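Local coordinates for protein chitinase (Thermococcus chitonophagus, PDB 5XSW) that probably hydrolyses chitin as an endochitinase, carrying in this fragment a beta-rich N-terminal part and a mainly helical part that holds a bound glycan, at residues G116-W122 and R458-H463; N126-L132 and R433-L438; I164-I169 and A383-M387; N185-M190 and Y393-L397; D276-V280 and T291-V295. All coordinates share one frame; numbering follows the deposited sequence.

Contact 1: G116-W122 and R458-H463; sequences GELPASW and RVAMKH
A chi1 of -168° swings the indole of W122 away from its own backbone N, and K462, bent at chi2 (-76°), brings CB and CG obliquely against its CZ3/CH2 end. The two side chains slide past each other in opposite directions, with K462 CG 3.5 Å from W122 CZ3. L118 fills the angle between them: its CD1 lies above one face of the indole and meets K462 CG at 3.7 Å. The L118 side chain crosses that of V459 at about a right angle, L118 CD1 to V459 CG2 3.9 Å. At the indole edge sits NE2 of H463, a nitrogen bonded to D430. Towards the start of both segments, L118 CG rests 3.7 Å from R458 CB, and the backbone of G116 passes over one face of the guanidinium, whose NH1 bonds P159 O and whose NH2 pairs with E197. NH1 also donates to a water held weakly by E117 O. A second water lies 2.8 Å from L118 O and 3.0 Å from K462 NZ; a third takes P119 O, W122 O and, weakly, the same NZ. Charge is thus spent on water and neighbours, and the grip between the loop and the end of helix 449-461 with what follows it is mainly apolar.

Contact 2: N126-L132 and R433-L438; sequences NFTLSDL and RAYDLL
R433 and F127 carry the polar part of this contact. The arginine, extended from CG to NE, turns the side of its guanidinium to the backbone carbonyl of F127, and two nitrogens take the one oxygen: R433 NE to F127 O is 2.7 Å and R433 NH2 to F127 O is 2.8 Å. The oxygen lies in the guanidinium plane; NE arrives in the carbonyl plane, NH2 tilted 34° from it. This double grip helps hold the guanidinium's orientation.

The same chain also works through its carbons. A chi1 of 54°, with CG between the backbone N and the carbonyl carbon, turns the F127 ring toward the arginine, and the two side chains run past each other in opposite directions. R433 CD lies over the ring face in a CH-pi contact, 4.0 Å from the centroid. Ring and guanidinium planes stand 85° apart. With an alanine here, F127 O would probably lose both its donors and one face of the ring its CH-pi partner.

Purely apolar contacts make up the rest. F127 CE1 packs 4.0 Å from A434 CB and 4.1 Å from L437 CD1, a methyl that also lies near F127 O. L132 CD1 reaches A434 CB and L438 CG, both at 4.0 Å, and L129 CD1 stands 4.1 Å from L437 CB.

Beyond the two segments, F127 meets the ring of W122, and L438 packs on I447 of strand 447-448. The 126-132 loop thus packs on helix 421-439, and L132 also reaches V459 of helix 449-461.

Contact 3: I164-I169 and A383-M387; sequences IGLADI and ATMDM
M385 and I164 lie side by side and point the same way, M385 CE 4.0 Å from I164 CG2. The methionine runs out straight as far as SD and then bends at chi3 (81°), which brings its methyl up to the oxygen of G165: M385 CE is 3.1 Å from G165 O, and M385 CG 3.2 Å from the same oxygen. Packing is tight here, and the backbones close to 4.6 Å between the CA atoms of G165 and M385, an approach that the bare glycine permits. Losing the chain beyond CB, as with an alanine here, would probably open a gap beside I164 CG2 and thin the packing round G165 O. One residue earlier, T384 offers its methyl rather than its hydroxyl: T384 CG2 touches A167 CB at 3.8 Å and D168 O at 3.7 Å, whereas T384 OG1 bonds back to N380 O within its own helix. The loop makes an inverse gamma turn centred on L166 before entering strand 168-169, the edge of a small antiparallel sheet with 179-181 and 218-219. The arrangement is thus a loop and the edge strand it leads into, set against the late part of helix 374-386, whose first residue, H374, lines the glycan pocket.

Contact 4: N185-M190 and Y393-L397; sequences NKYFAM and YDANL
K186 meets Y393, N396 and L397 from the first turn of helix 186-199, a turn with a classical N-cap: N185 OD1 accepts from F188 N at 2.9 Å and, weakly, from Y187 N. The partner is the extended stretch that leads into strand 396-397, one half of a two-stranded antiparallel sheet with 447-448.

From its CB outward, K186 meets a new neighbour at almost every atom. CB lies 3.7 Å from the phenol oxygen OH of Y393, with A395 CB a little farther off. Chi1 at 64° then sends CG between the backbone N and the carbonyl carbon, where it sits above the centre of the Y187 ring in its own helix. K186 CD packs 3.9 Å from L397 CD2 as the two side chains slide past each other in opposite directions. A bend at chi3 (71°) then carries the chain on to the strand, K186 CE coming within 3.6 Å of N396 O. At the tip, K186 NZ donates to that oxygen over 3.1 Å, nearly along the C=O axis. D401 takes the same NZ in a salt bridge; its carboxylate probably balances the charge, while N396 O takes one of the ammonium's hydrogens.

One turn on, M190 SD stands 4.1 Å from L397 CD1. The Y393 ring, itself edge-to-face with Y449 of helix 449-461, closes the other end of the contact, where A189 CB comes to 3.4 Å of Y393 CE2.

Contact 5: D276-V280 and T291-V295; sequences DYMKV and TSPIV
T291 opens the contact by giving its hydroxyl to the carbonyl of Y277: T291 OG1 to Y277 O is 2.7 Å, and the donor comes in from the side, at 117° to the C=O bond and 16° from its plane. A chi1 of 53° sets OG1 between the backbone N and the carbonyl carbon and leaves CG2 over one face of the Y277 ring. The same OG1 accepts from a water at 2.8 Å that also donates to D276 O. S292 follows with a carbon contact, its CB 3.8 Å from M278 CE, which the methionine's bend at chi3 places there; its hydroxyl bonds to A288 O in its own helix. P293, having no N-H to give the preceding turn, marks a kink in helix 288-311 and faces away, toward F188. V295 completes the walk. Its CG2 lies at the edge of the Y277 ring, 3.9 Å from CD2, and its CG1 meets M278 SD tip to tip at 3.5 Å, the bend at chi2 bringing the sulfur there. Two carbonyls in the last turn of helix 274-278 are thus satisfied, Y277 O by the threonine hydroxyl and D276 O by the water; the remaining contacts are packing of V295 and S292 CB against Y277 and M278.

All five contacts lie in the part that follows the N-terminal strands. Contacts 1 and 2 form one end, centres 11 Å apart: contact 1 ties the 116-132 loop to helix 449-461, contact 2 to helix 421-439, and S121 OG of one meets D131 OD1 of the other. Contacts 3 and 4, 17 Å apart between centres, cross along the chain and are joined where I164 O meets Y393 N. Contact 4 also touches contact 2, L397 O against Y435, and contact 5 through F188 and P293. Contacts 2 and 3 lie about 32 Å apart between centres. Along the chain, contacts 3, 4 and 5 fall between the two segments of contacts 1 and 2, and contact 5 between those of 3 and 4, with the glycan pocket nearer contacts 3 and 5.

Contact 1: G116-W122 and R458-H463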
# COMPACT_ATOMS: atom_id res chain seq x y z
N GLY A 116 -13.61 3.70 -29.88
CA GLY A 116 -14.30 4.46 -30.92
C GLY A 116 -13.81 5.89 -30.89
O GLY A 116 -13.09 6.27 -29.98
N GLU A 117 -14.20 6.71 -31.86
CA GLU A 117 -13.72 8.09 -31.93
C GLU A 117 -14.84 8.99 -32.42
O GLU A 117 -15.70 8.52 -33.15
CB GLU A 117 -12.52 8.20 -32.89
CG GLU A 117 -11.28 7.48 -32.45
CD GLU A 117 -10.10 7.79 -33.37
OE1 GLU A 117 -10.34 8.35 -34.46
OE2 GLU A 117 -8.95 7.49 -33.00
N LEU A 118 -14.86 10.24 -31.97
CA LEU A 118 -15.83 11.22 -32.45
C LEU A 118 -15.52 11.46 -33.92
O LEU A 118 -14.35 11.36 -34.32
CB LEU A 118 -15.71 12.53 -31.68
CG LEU A 118 -16.21 12.52 -30.23
CD1 LEU A 118 -15.81 13.77 -29.49
CD2 LEU A 118 -17.71 12.36 -30.23
N PRO A 119 -16.54 11.81 -34.71
CA PRO A 119 -16.26 12.18 -36.11
C PRO A 119 -15.15 13.21 -36.20
O PRO A 119 -15.00 14.11 -35.35
CB PRO A 119 -17.60 12.77 -36.58
CG PRO A 119 -18.63 11.93 -35.84
CD PRO A 119 -17.99 11.72 -34.45
N ALA A 120 -14.32 13.03 -37.22
CA ALA A 120 -13.22 13.95 -37.46
C ALA A 120 -13.68 15.41 -37.63
O ALA A 120 -12.95 16.36 -37.30
CB ALA A 120 -12.42 13.49 -38.70
N SER A 121 -14.91 15.60 -38.09
CA SER A 121 -15.42 16.98 -38.15
C SER A 121 -15.71 17.66 -36.80
O SER A 121 -15.86 18.89 -36.75
CB SER A 121 -16.68 17.02 -38.99
OG SER A 121 -17.68 16.22 -38.42
N TRP A 122 -15.75 16.88 -35.70
CA TRP A 122 -16.03 17.47 -34.38
C TRP A 122 -14.98 18.49 -33.97
O TRP A 122 -13.78 18.24 -34.06
CB TRP A 122 -16.14 16.37 -33.28
CG TRP A 122 -16.70 16.93 -32.03
CD1 TRP A 122 -18.01 16.97 -31.66
CD2 TRP A 122 -15.96 17.58 -31.00
NE1 TRP A 122 -18.13 17.60 -30.44
CE2 TRP A 122 -16.89 17.99 -30.03
CE3 TRP A 122 -14.60 17.85 -30.80
CZ2 TRP A 122 -16.50 18.66 -28.87
CZ3 TRP A 122 -14.21 18.52 -29.65
CH2 TRP A 122 -15.17 18.91 -28.70
N ARG A 458 -16.44 11.05 -24.61
CA ARG A 458 -15.45 11.44 -25.64
C ARG A 458 -15.45 12.93 -25.84
O ARG A 458 -14.38 13.55 -25.94
CB ARG A 458 -15.77 10.72 -26.97
CG ARG A 458 -15.35 9.26 -26.88
CD ARG A 458 -15.69 8.40 -28.07
NE ARG A 458 -15.46 7.01 -27.69
CZ ARG A 458 -16.09 5.98 -28.21
NH1 ARG A 458 -16.97 6.16 -29.18
NH2 ARG A 458 -15.86 4.77 -27.75
N VAL A 459 -16.65 13.52 -25.83
CA VAL A 459 -16.72 14.98 -25.87
C VAL A 459 -16.00 15.57 -24.71
O VAL A 459 -15.16 16.47 -24.89
CB VAL A 459 -18.16 15.45 -25.91
CG1 VAL A 459 -18.24 16.94 -25.60
CG2 VAL A 459 -18.73 15.13 -27.28
N ALA A 460 -16.28 15.07 -23.50
CA ALA A 460 -15.53 15.61 -22.35
C ALA A 460 -14.04 15.42 -22.51
O ALA A 460 -13.24 16.32 -22.21
CB ALA A 460 -16.02 14.92 -21.02
N MET A 461 -13.64 14.22 -22.96
CA MET A 461 -12.21 13.89 -22.98
C MET A 461 -11.40 14.61 -24.05
O MET A 461 -10.15 14.67 -23.96
CB MET A 461 -12.01 12.36 -23.14
CG MET A 461 -12.52 11.66 -21.83
SD MET A 461 -12.47 9.86 -21.96
CE MET A 461 -10.72 9.55 -21.72
N LYS A 462 -12.09 15.17 -25.04
CA LYS A 462 -11.43 16.06 -26.00
C LYS A 462 -10.76 17.18 -25.24
O LYS A 462 -9.80 17.75 -25.70
CB LYS A 462 -12.44 16.64 -27.01
CG LYS A 462 -12.94 15.66 -28.07
CD LYS A 462 -11.77 15.49 -29.14
CE LYS A 462 -12.13 14.58 -30.32
NZ LYS A 462 -10.92 14.33 -31.20
N HIS A 463 -11.26 17.54 -24.08
CA HIS A 463 -10.65 18.60 -23.28
C HIS A 463 -9.65 18.13 -22.23
O HIS A 463 -9.11 18.91 -21.52
CB HIS A 463 -11.71 19.46 -22.61
CG HIS A 463 -12.65 20.11 -23.56
ND1 HIS A 463 -12.60 21.45 -23.85
CD2 HIS A 463 -13.66 19.60 -24.29
CE1 HIS A 463 -13.55 21.73 -24.72
NE2 HIS A 463 -14.20 20.63 -25.00
O HOH W 1 -17.63 8.29 -30.91
O HOH W 2 -12.03 12.49 -33.27
O HOH W 3 -12.56 15.58 -33.81

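Contact 2: N126-L132 and R433-L438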
# COMPACT_ATOMS: atom_id res chain seq x y z
N ASN A 126 -19.56 25.14 -31.40
CA ASN A 126 -20.83 25.00 -32.06
C ASN A 126 -20.87 23.82 -33.02
O ASN A 126 -21.30 23.95 -34.15
CB ASN A 126 -21.21 26.31 -32.77
CG ASN A 126 -21.62 27.41 -31.77
OD1 ASN A 126 -22.20 27.13 -30.70
ND2 ASN A 126 -21.32 28.66 -32.12
N PHE A 127 -20.46 22.65 -32.53
CA PHE A 127 -20.66 21.43 -33.30
C PHE A 127 -22.13 21.07 -33.42
O PHE A 127 -22.98 21.54 -32.66
CB PHE A 127 -19.91 20.24 -32.65
CG PHE A 127 -20.25 20.03 -31.18
CD1 PHE A 127 -21.31 19.22 -30.81
CD2 PHE A 127 -19.50 20.66 -30.18
CE1 PHE A 127 -21.61 19.01 -29.44
CE2 PHE A 127 -19.80 20.46 -28.82
CZ PHE A 127 -20.85 19.64 -28.47
N THR A 128 -22.43 20.19 -34.36
CA THR A 128 -23.80 19.77 -34.64
C THR A 128 -24.00 18.29 -34.41
O THR A 128 -23.03 17.58 -34.14
CB THR A 128 -24.18 20.08 -36.13
OG1 THR A 128 -23.50 19.15 -36.96
CG2 THR A 128 -23.72 21.48 -36.51
N LEU A 129 -25.21 17.79 -34.60
CA LEU A 129 -25.51 16.38 -34.33
C LEU A 129 -24.66 15.44 -35.17
O LEU A 129 -24.24 14.35 -34.70
CB LEU A 129 -27.00 16.10 -34.55
CG LEU A 129 -27.55 14.71 -34.25
CD1 LEU A 129 -27.29 14.41 -32.75
CD2 LEU A 129 -29.04 14.60 -34.55
N SER A 130 -24.42 15.84 -36.42
CA SER A 130 -23.59 15.06 -37.34
C SER A 130 -22.14 15.05 -36.92
O SER A 130 -21.41 14.18 -37.32
CB SER A 130 -23.67 15.63 -38.78
OG SER A 130 -25.00 15.60 -39.22
N ASP A 131 -21.72 16.06 -36.17
CA ASP A 131 -20.38 16.07 -35.65
C ASP A 131 -20.25 15.03 -34.49
O ASP A 131 -19.14 14.75 -34.04
CB ASP A 131 -20.00 17.46 -35.14
CG ASP A 131 -19.83 18.47 -36.27
OD1 ASP A 131 -19.48 18.02 -37.37
OD2 ASP A 131 -20.04 19.68 -36.04
N LEU A 132 -21.36 14.49 -34.03
CA LEU A 132 -21.35 13.53 -32.92
C LEU A 132 -21.58 12.14 -33.41
O LEU A 132 -21.00 11.23 -32.89
CB LEU A 132 -22.43 13.87 -31.85
CG LEU A 132 -22.26 15.18 -31.11
CD1 LEU A 132 -23.51 15.51 -30.25
CD2 LEU A 132 -20.99 15.21 -30.23
N ARG A 433 -23.95 20.81 -24.42
CA ARG A 433 -24.43 20.90 -25.82
C ARG A 433 -24.59 19.53 -26.43
O ARG A 433 -25.60 19.23 -27.09
CB ARG A 433 -23.48 21.74 -26.70
CG ARG A 433 -24.00 21.89 -28.14
CD ARG A 433 -23.14 22.83 -28.98
NE ARG A 433 -23.56 22.85 -30.40
CZ ARG A 433 -24.47 23.68 -30.90
NH1 ARG A 433 -25.08 24.56 -30.12
NH2 ARG A 433 -24.78 23.62 -32.20
N ALA A 434 -23.62 18.63 -26.17
CA ALA A 434 -23.77 17.28 -26.72
C ALA A 434 -24.98 16.56 -26.11
O ALA A 434 -25.74 15.84 -26.78
CB ALA A 434 -22.42 16.45 -26.48
N TYR A 435 -25.12 16.71 -24.79
CA TYR A 435 -26.31 16.13 -24.14
C TYR A 435 -27.65 16.63 -24.83
O TYR A 435 -28.55 15.86 -25.19
CB TYR A 435 -26.29 16.50 -22.66
CG TYR A 435 -27.60 16.21 -22.00
CD1 TYR A 435 -27.86 14.95 -21.44
CD2 TYR A 435 -28.63 17.19 -21.98
CE1 TYR A 435 -29.08 14.66 -20.87
CE2 TYR A 435 -29.86 16.90 -21.43
CZ TYR A 435 -30.08 15.64 -20.88
OH TYR A 435 -31.29 15.34 -20.30
N ASP A 436 -27.72 17.95 -24.99
CA ASP A 436 -28.92 18.58 -25.63
C ASP A 436 -29.18 17.99 -27.01
O ASP A 436 -30.30 17.52 -27.28
CB ASP A 436 -28.73 20.11 -25.70
CG ASP A 436 -28.83 20.77 -24.34
OD1 ASP A 436 -29.52 20.17 -23.48
OD2 ASP A 436 -28.21 21.85 -24.14
N LEU A 437 -28.16 17.90 -27.87
CA LEU A 437 -28.39 17.34 -29.20
C LEU A 437 -28.77 15.88 -29.19
O LEU A 437 -29.62 15.41 -29.96
CB LEU A 437 -27.15 17.53 -30.10
CG LEU A 437 -26.79 19.02 -30.23
CD1 LEU A 437 -25.44 19.30 -30.96
CD2 LEU A 437 -27.97 19.78 -30.92
N LEU A 438 -28.09 15.12 -28.33
CA LEU A 438 -28.37 13.68 -28.29
C LEU A 438 -29.70 13.40 -27.65
O LEU A 438 -30.35 12.41 -27.98
CB LEU A 438 -27.24 12.93 -27.53
CG LEU A 438 -25.89 12.95 -28.25
CD1 LEU A 438 -24.76 12.31 -27.36
CD2 LEU A 438 -25.96 12.25 -29.61

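Contact 3: I164-I169 and A383-M387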
# COMPACT_ATOMS: atom_id res chain seq x y z
N ILE A 164 -23.41 -3.87 -21.25
CA ILE A 164 -23.23 -4.64 -20.04
C ILE A 164 -24.26 -5.75 -20.09
O ILE A 164 -25.46 -5.49 -20.12
CB ILE A 164 -23.45 -3.79 -18.78
CG1 ILE A 164 -22.39 -2.70 -18.68
CG2 ILE A 164 -23.42 -4.67 -17.54
CD1 ILE A 164 -22.66 -1.67 -17.60
N GLY A 165 -23.80 -7.00 -20.09
CA GLY A 165 -24.72 -8.10 -20.25
C GLY A 165 -25.17 -8.63 -18.90
O GLY A 165 -24.39 -9.24 -18.17
N LEU A 166 -26.44 -8.39 -18.59
CA LEU A 166 -27.00 -8.83 -17.33
C LEU A 166 -27.46 -10.27 -17.46
O LEU A 166 -28.65 -10.56 -17.40
CB LEU A 166 -28.15 -7.92 -16.92
CG LEU A 166 -27.82 -6.43 -16.99
CD1 LEU A 166 -29.04 -5.57 -16.68
CD2 LEU A 166 -26.68 -6.09 -16.05
N ALA A 167 -26.50 -11.17 -17.63
CA ALA A 167 -26.77 -12.58 -17.82
C ALA A 167 -27.19 -13.29 -16.54
O ALA A 167 -26.80 -12.89 -15.44
CB ALA A 167 -25.56 -13.27 -18.42
N ASP A 168 -27.99 -14.34 -16.68
CA ASP A 168 -28.18 -15.28 -15.61
C ASP A 168 -26.86 -16.04 -15.46
O ASP A 168 -26.30 -16.53 -16.43
CB ASP A 168 -29.32 -16.25 -15.93
CG ASP A 168 -30.69 -15.68 -15.61
OD1 ASP A 168 -30.76 -14.61 -14.97
OD2 ASP A 168 -31.69 -16.30 -16.00
N ILE A 169 -26.47 -16.35 -14.22
CA ILE A 169 -25.21 -17.02 -13.96
C ILE A 169 -25.47 -18.42 -13.40
O ILE A 169 -26.14 -18.54 -12.37
CB ILE A 169 -24.34 -16.20 -12.96
CG1 ILE A 169 -24.03 -14.82 -13.53
CG2 ILE A 169 -23.04 -16.96 -12.66
CD1 ILE A 169 -23.33 -14.88 -14.90
N ALA A 383 -17.03 -14.12 -19.21
CA ALA A 383 -17.36 -14.81 -20.48
C ALA A 383 -18.89 -14.90 -20.67
O ALA A 383 -19.40 -14.61 -21.74
CB ALA A 383 -16.72 -16.23 -20.51
N THR A 384 -19.61 -15.29 -19.63
CA THR A 384 -21.09 -15.38 -19.71
C THR A 384 -21.76 -14.04 -20.00
O THR A 384 -22.68 -13.97 -20.81
CB THR A 384 -21.67 -15.98 -18.40
OG1 THR A 384 -21.01 -17.24 -18.19
CG2 THR A 384 -23.19 -16.22 -18.48
N MET A 385 -21.31 -12.98 -19.34
CA MET A 385 -21.83 -11.65 -19.61
C MET A 385 -21.52 -11.21 -21.04
O MET A 385 -22.37 -10.62 -21.71
CB MET A 385 -21.22 -10.64 -18.62
CG MET A 385 -21.75 -10.86 -17.19
SD MET A 385 -21.02 -9.66 -16.09
CE MET A 385 -22.07 -8.21 -16.40
N ASP A 386 -20.30 -11.48 -21.48
CA ASP A 386 -19.87 -11.13 -22.85
C ASP A 386 -20.81 -11.75 -23.93
O ASP A 386 -20.96 -11.19 -25.01
CB ASP A 386 -18.48 -11.67 -23.16
CG ASP A 386 -17.32 -10.93 -22.44
OD1 ASP A 386 -17.48 -9.79 -21.93
OD2 ASP A 386 -16.21 -11.51 -22.50
N MET A 387 -21.29 -12.96 -23.66
CA MET A 387 -22.19 -13.69 -24.59
C MET A 387 -23.65 -13.22 -24.53
O MET A 387 -24.47 -13.67 -25.35
CB MET A 387 -22.18 -15.19 -24.32
CG MET A 387 -20.82 -15.84 -24.48
SD MET A 387 -20.28 -15.66 -26.20
CE MET A 387 -21.46 -16.77 -27.03

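Contact 4: N185-M190 and Y393-L397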
# COMPACT_ATOMS: atom_id res chain seq x y z
N ASN A 185 -26.91 1.01 -9.60
CA ASN A 185 -27.49 2.31 -9.97
C ASN A 185 -26.71 2.90 -11.12
O ASN A 185 -25.67 2.36 -11.52
CB ASN A 185 -27.49 3.30 -8.79
CG ASN A 185 -26.07 3.58 -8.26
OD1 ASN A 185 -25.27 4.21 -8.93
ND2 ASN A 185 -25.80 3.22 -6.99
N LYS A 186 -27.23 4.00 -11.66
CA LYS A 186 -26.71 4.52 -12.91
C LYS A 186 -25.43 5.27 -12.67
O LYS A 186 -24.68 5.51 -13.62
CB LYS A 186 -27.77 5.45 -13.55
CG LYS A 186 -28.03 6.69 -12.67
CD LYS A 186 -29.09 7.62 -13.34
CE LYS A 186 -30.49 7.08 -13.33
NZ LYS A 186 -31.43 8.24 -13.56
N TYR A 187 -25.18 5.73 -11.42
CA TYR A 187 -23.94 6.48 -11.20
C TYR A 187 -22.76 5.50 -11.24
O TYR A 187 -21.70 5.78 -11.79
CB TYR A 187 -23.98 7.27 -9.87
CG TYR A 187 -25.20 8.15 -9.86
CD1 TYR A 187 -25.33 9.17 -10.79
CD2 TYR A 187 -26.26 7.90 -8.98
CE1 TYR A 187 -26.50 9.95 -10.83
CE2 TYR A 187 -27.42 8.67 -9.02
CZ TYR A 187 -27.52 9.71 -9.94
OH TYR A 187 -28.67 10.46 -9.99
N PHE A 188 -22.99 4.35 -10.64
CA PHE A 188 -22.04 3.23 -10.75
C PHE A 188 -21.84 2.85 -12.23
O PHE A 188 -20.69 2.62 -12.68
CB PHE A 188 -22.58 2.00 -9.97
CG PHE A 188 -21.70 0.75 -10.14
CD1 PHE A 188 -20.40 0.73 -9.62
CD2 PHE A 188 -22.17 -0.36 -10.79
CE1 PHE A 188 -19.57 -0.45 -9.77
CE2 PHE A 188 -21.35 -1.51 -10.97
CZ PHE A 188 -20.05 -1.53 -10.43
N ALA A 189 -22.94 2.78 -12.98
CA ALA A 189 -22.82 2.44 -14.42
C ALA A 189 -21.96 3.50 -15.13
O ALA A 189 -21.08 3.18 -15.97
CB ALA A 189 -24.23 2.33 -15.10
N MET A 190 -22.18 4.77 -14.82
CA MET A 190 -21.32 5.79 -15.44
C MET A 190 -19.85 5.67 -15.04
O MET A 190 -18.97 5.98 -15.83
CB MET A 190 -21.83 7.23 -15.13
CG MET A 190 -23.15 7.49 -15.88
SD MET A 190 -23.69 9.23 -15.62
CE MET A 190 -24.42 9.07 -14.08
N TYR A 393 -27.88 -3.82 -20.08
CA TYR A 393 -28.21 -2.67 -19.25
C TYR A 393 -28.45 -1.37 -20.05
O TYR A 393 -27.72 -1.05 -20.96
CB TYR A 393 -27.10 -2.43 -18.23
CG TYR A 393 -27.35 -1.27 -17.34
CD1 TYR A 393 -28.23 -1.38 -16.29
CD2 TYR A 393 -26.69 -0.07 -17.56
CE1 TYR A 393 -28.49 -0.27 -15.43
CE2 TYR A 393 -26.94 1.03 -16.72
CZ TYR A 393 -27.82 0.89 -15.64
OH TYR A 393 -28.03 1.97 -14.81
N ASP A 394 -29.44 -0.60 -19.62
CA ASP A 394 -29.64 0.76 -20.16
C ASP A 394 -30.31 1.62 -19.09
O ASP A 394 -30.88 1.08 -18.14
CB ASP A 394 -30.49 0.67 -21.45
CG ASP A 394 -30.38 1.93 -22.34
OD1 ASP A 394 -29.69 2.93 -22.01
OD2 ASP A 394 -31.00 1.88 -23.43
N ALA A 395 -30.20 2.93 -19.19
CA ALA A 395 -30.74 3.80 -18.17
C ALA A 395 -30.96 5.15 -18.81
O ALA A 395 -30.15 5.54 -19.64
CB ALA A 395 -29.75 3.95 -16.95
N ASN A 396 -32.00 5.86 -18.40
CA ASN A 396 -32.12 7.29 -18.74
C ASN A 396 -31.18 8.13 -17.92
O ASN A 396 -31.17 8.06 -16.68
CB ASN A 396 -33.56 7.77 -18.47
CG ASN A 396 -34.58 6.99 -19.26
OD1 ASN A 396 -34.26 6.35 -20.25
ND2 ASN A 396 -35.82 7.04 -18.83
N LEU A 397 -30.39 8.96 -18.57
CA LEU A 397 -29.57 9.92 -17.85
C LEU A 397 -30.09 11.32 -18.15
O LEU A 397 -30.22 11.66 -19.33
CB LEU A 397 -28.10 9.83 -18.28
CG LEU A 397 -27.48 8.43 -18.35
CD1 LEU A 397 -26.04 8.47 -18.89
CD2 LEU A 397 -27.50 7.87 -16.90

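Contact 5: D276-V280 and T291-V295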
# COMPACT_ATOMS: atom_id res chain seq x y z
N ASP A 276 -13.27 6.95 1.81
CA ASP A 276 -14.09 7.87 1.05
C ASP A 276 -14.30 7.42 -0.44
O ASP A 276 -15.38 7.65 -1.04
CB ASP A 276 -13.48 9.27 1.04
CG ASP A 276 -14.35 10.29 0.24
OD1 ASP A 276 -15.56 10.28 0.47
OD2 ASP A 276 -13.84 11.10 -0.61
N TYR A 277 -13.26 6.81 -1.04
CA TYR A 277 -13.30 6.44 -2.47
C TYR A 277 -13.95 5.08 -2.66
O TYR A 277 -14.50 4.84 -3.72
CB TYR A 277 -11.89 6.41 -3.10
CG TYR A 277 -11.40 7.80 -3.51
CD1 TYR A 277 -11.42 8.88 -2.60
CD2 TYR A 277 -10.94 8.03 -4.81
CE1 TYR A 277 -10.98 10.12 -2.98
CE2 TYR A 277 -10.48 9.26 -5.19
CZ TYR A 277 -10.52 10.32 -4.26
OH TYR A 277 -10.07 11.57 -4.62
N MET A 278 -13.88 4.18 -1.66
CA MET A 278 -14.29 2.79 -1.86
C MET A 278 -15.62 2.45 -1.15
O MET A 278 -16.36 1.57 -1.60
CB MET A 278 -13.24 1.80 -1.34
CG MET A 278 -11.78 1.97 -1.95
SD MET A 278 -11.93 2.05 -3.78
CE MET A 278 -12.67 0.53 -4.00
N LYS A 279 -15.90 3.10 -0.03
CA LYS A 279 -17.02 2.63 0.80
C LYS A 279 -18.38 3.18 0.29
O LYS A 279 -18.66 4.37 0.36
CB LYS A 279 -16.81 3.05 2.29
CG LYS A 279 -17.95 2.47 3.25
CD LYS A 279 -17.71 3.11 4.71
CE LYS A 279 -18.75 2.56 5.71
NZ LYS A 279 -18.87 3.54 6.83
N VAL A 280 -19.22 2.29 -0.19
CA VAL A 280 -20.49 2.70 -0.77
C VAL A 280 -21.55 2.53 0.32
O VAL A 280 -21.20 2.39 1.48
CB VAL A 280 -20.87 1.87 -2.02
CG1 VAL A 280 -19.88 2.16 -3.22
CG2 VAL A 280 -20.91 0.39 -1.70
N THR A 291 -16.50 6.67 -7.81
CA THR A 291 -15.06 6.54 -7.69
C THR A 291 -14.57 5.09 -7.60
O THR A 291 -13.48 4.80 -8.09
CB THR A 291 -14.47 7.33 -6.48
OG1 THR A 291 -15.14 6.96 -5.26
CG2 THR A 291 -14.64 8.85 -6.71
N SER A 292 -15.36 4.19 -7.01
CA SER A 292 -14.78 2.88 -6.70
C SER A 292 -14.50 2.01 -7.98
O SER A 292 -13.48 1.36 -8.03
CB SER A 292 -15.64 2.07 -5.70
OG SER A 292 -16.94 1.69 -6.13
N PRO A 293 -15.39 2.02 -8.99
CA PRO A 293 -14.97 1.26 -10.19
C PRO A 293 -13.76 1.88 -10.91
O PRO A 293 -12.94 1.15 -11.47
CB PRO A 293 -16.25 1.26 -11.08
CG PRO A 293 -17.04 2.50 -10.57
CD PRO A 293 -16.80 2.43 -9.07
N ILE A 294 -13.59 3.19 -10.85
CA ILE A 294 -12.38 3.79 -11.42
C ILE A 294 -11.12 3.40 -10.62
O ILE A 294 -10.07 3.03 -11.19
CB ILE A 294 -12.56 5.32 -11.49
CG1 ILE A 294 -13.65 5.60 -12.55
CG2 ILE A 294 -11.23 6.01 -11.88
CD1 ILE A 294 -14.41 6.94 -12.26
N VAL A 295 -11.23 3.40 -9.29
CA VAL A 295 -10.10 2.92 -8.45
C VAL A 295 -9.75 1.45 -8.78
O VAL A 295 -8.60 1.14 -8.94
CB VAL A 295 -10.42 3.07 -6.93
CG1 VAL A 295 -9.30 2.47 -6.04
CG2 VAL A 295 -10.62 4.56 -6.63
O HOH W 4 -15.85 8.94 -3.47